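Local coordinates for protein Rab3 interacting molecule variant 2 (Drosophila melanogaster, PDB 4TS6) that probably helps organise the presynaptic active zone and supports synaptic release, contributing through this C2A domain of the RIM scaffold, at residues 45-50 / 64-69. Residues are numbered along the deposited sequence; the frame is centred on the assembly and turned at random.
Sequences NPYAKV and TKTVGT
Residues 45-48 run nearly antiparallel to 64-69, with end-to-end directions 160° apart, and two backbone hydrogen bonds join them: Thr64 N to Ala48 O, 3.0 Å, and Val67 N to Pro46 O, 3.2 Å. Between them the regular pairing lapses: 64-69 is not a regular strand, and the hydroxyl of Thr64 accepts where a strand partner would offer a carbonyl. Ala48 N donates to Thr64 OG1 over 2.8 Å, and this hydroxyl passes its own hydrogen to Lys65 O, approached from above the carbonyl plane. Thr64 can do this because OG1 sits between its backbone N and carbonyl carbon (chi1 65°), while CG2 rests on Ala48 CB at 3.9 Å. A valine here would probably leave Ala48 N without its acceptor and Lys65 O without the hydroxyl's hydrogen. Beyond it, Thr66 lies alongside Tyr47, its OG1 3.6 Å from Tyr47 CB, and its methyl CG2 meets Asn45 O. At the far end Asn45 OD1 accepts Thr69 N at 2.6 Å, an almost straight bond of 171° with the donor slightly tilted from the amide plane. The other end of that amide, ND2, is held by Tyr101 O, so both sides fix its rotation. The contact continues along the edge of the sheet of this C2 beta-sandwich, where the loop after strand 62-63 stays beside 46-53 and 93-100 pairs on the latter's other side. Tyr47 OH reaches Asn107, while Ala48 and Thr64 meet Leu29 of strand 24-33 in the facing sheet.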
loop_
_atom_site.group_PDB
_atom_site.type_symbol
_atom_site.label_atom_id
_atom_site.label_comp_id
_atom_site.label_asym_id
_atom_site.label_seq_id
_atom_site.Cartn_x
_atom_site.Cartn_y
_atom_site.Cartn_z
ATOM N N ASN A 45 -9.843 -3.055 -11.410
ATOM C CA ASN A 45 -10.276 -1.849 -10.723
ATOM C C ASN A 45 -9.581 -1.836 -9.385
ATOM O O ASN A 45 -10.182 -2.188 -8.363
ATOM C CB ASN A 45 -11.786 -1.856 -10.502
ATOM C CG ASN A 45 -12.561 -2.069 -11.783
ATOM O OD1 ASN A 45 -12.473 -1.265 -12.708
ATOM N ND2 ASN A 45 -13.343 -3.145 -11.839
ATOM N N PRO A 46 -8.310 -1.428 -9.385
ATOM C CA PRO A 46 -7.396 -1.553 -8.250
ATOM C C PRO A 46 -7.591 -0.525 -7.131
ATOM O O PRO A 46 -7.815 0.652 -7.404
ATOM C CB PRO A 46 -6.001 -1.343 -8.894
ATOM C CG PRO A 46 -6.221 -1.330 -10.393
ATOM C CD PRO A 46 -7.638 -0.877 -10.579
ATOM N N TYR A 47 -7.516 -0.987 -5.887
ATOM C CA TYR A 47 -7.391 -0.120 -4.716
ATOM C C TYR A 47 -6.440 -0.809 -3.784
ATOM O O TYR A 47 -6.164 -2.004 -3.940
ATOM C CB TYR A 47 -8.722 0.108 -3.992
ATOM C CG TYR A 47 -9.354 -1.146 -3.413
ATOM C CD1 TYR A 47 -10.153 -1.972 -4.194
ATOM C CD2 TYR A 47 -9.165 -1.491 -2.079
ATOM C CE1 TYR A 47 -10.759 -3.119 -3.652
ATOM C CE2 TYR A 47 -9.748 -2.630 -1.537
ATOM C CZ TYR A 47 -10.543 -3.436 -2.321
ATOM O OH TYR A 47 -11.128 -4.567 -1.759
ATOM N N ALA A 48 -5.934 -0.062 -2.803
ATOM C CA ALA A 48 -4.969 -0.641 -1.894
ATOM C C ALA A 48 -5.450 -0.519 -0.473
ATOM O O ALA A 48 -6.158 0.422 -0.121
ATOM C CB ALA A 48 -3.609 0.026 -2.063
ATOM N N LYS A 49 -5.081 -1.496 0.344
ATOM C CA LYS A 49 -5.348 -1.417 1.759
ATOM C C LYS A 49 -4.000 -1.390 2.452
ATOM O O LYS A 49 -3.062 -2.055 2.016
ATOM C CB LYS A 49 -6.158 -2.639 2.212
ATOM C CG LYS A 49 -7.515 -2.293 2.788
ATOM C CD LYS A 49 -8.619 -3.237 2.327
ATOM C CE LYS A 49 -8.553 -4.606 2.983
ATOM N NZ LYS A 49 -9.826 -5.381 2.761
ATOM N N VAL A 50 -3.889 -0.623 3.531
ATOM C CA VAL A 50 -2.614 -0.547 4.250
ATOM C C VAL A 50 -2.893 -0.803 5.718
ATOM O O VAL A 50 -3.864 -0.270 6.266
ATOM C CB VAL A 50 -1.994 0.848 4.132
ATOM C CG1 VAL A 50 -0.610 0.892 4.792
ATOM C CG2 VAL A 50 -1.902 1.259 2.672
ATOM N N THR A 64 -7.229 3.203 -0.163
ATOM C CA THR A 64 -7.218 4.215 -1.217
ATOM C C THR A 64 -8.554 4.220 -1.914
ATOM O O THR A 64 -9.343 3.285 -1.766
ATOM C CB THR A 64 -6.194 3.873 -2.298
ATOM O OG1 THR A 64 -6.603 2.663 -2.953
ATOM C CG2 THR A 64 -4.794 3.684 -1.696
ATOM N N LYS A 65 -8.803 5.251 -2.710
ATOM C CA LYS A 65 -9.944 5.208 -3.603
ATOM C C LYS A 65 -9.704 4.114 -4.643
ATOM O O LYS A 65 -8.573 3.671 -4.864
ATOM C CB LYS A 65 -10.136 6.555 -4.302
ATOM C CG LYS A 65 -8.992 6.904 -5.231
ATOM C CD LYS A 65 -9.223 8.212 -5.981
ATOM C CE LYS A 65 -7.887 8.834 -6.368
ATOM N NZ LYS A 65 -6.998 8.916 -5.171
ATOM N N THR A 66 -10.783 3.681 -5.276
ATOM C CA THR A 66 -10.706 2.675 -6.315
ATOM C C THR A 66 -10.610 3.400 -7.641
ATOM O O THR A 66 -11.385 4.334 -7.891
ATOM C CB THR A 66 -11.972 1.817 -6.298
ATOM O OG1 THR A 66 -12.053 1.139 -5.039
ATOM C CG2 THR A 66 -11.962 0.806 -7.428
ATOM N N VAL A 67 -9.655 2.992 -8.477
ATOM C CA VAL A 67 -9.540 3.531 -9.835
ATOM C C VAL A 67 -10.136 2.539 -10.841
ATOM O O VAL A 67 -9.868 1.338 -10.774
ATOM C CB VAL A 67 -8.080 3.830 -10.202
ATOM C CG1 VAL A 67 -8.001 4.422 -11.603
ATOM C CG2 VAL A 67 -7.476 4.785 -9.192
ATOM N N GLY A 68 -10.946 3.034 -11.770
ATOM C CA GLY A 68 -11.650 2.148 -12.678
ATOM C C GLY A 68 -10.848 1.637 -13.865
ATOM O O GLY A 68 -10.074 2.381 -14.454
ATOM N N THR A 69 -11.043 0.357 -14.189
ATOM C CA THR A 69 -10.561 -0.288 -15.425
ATOM C C THR A 69 -9.170 0.147 -15.904
ATOM O O THR A 69 -9.046 0.908 -16.858
ATOM C CB THR A 69 -11.603 -0.156 -16.553
ATOM O OG1 THR A 69 -11.544 1.153 -17.139
ATOM C CG2 THR A 69 -12.984 -0.380 -15.983
#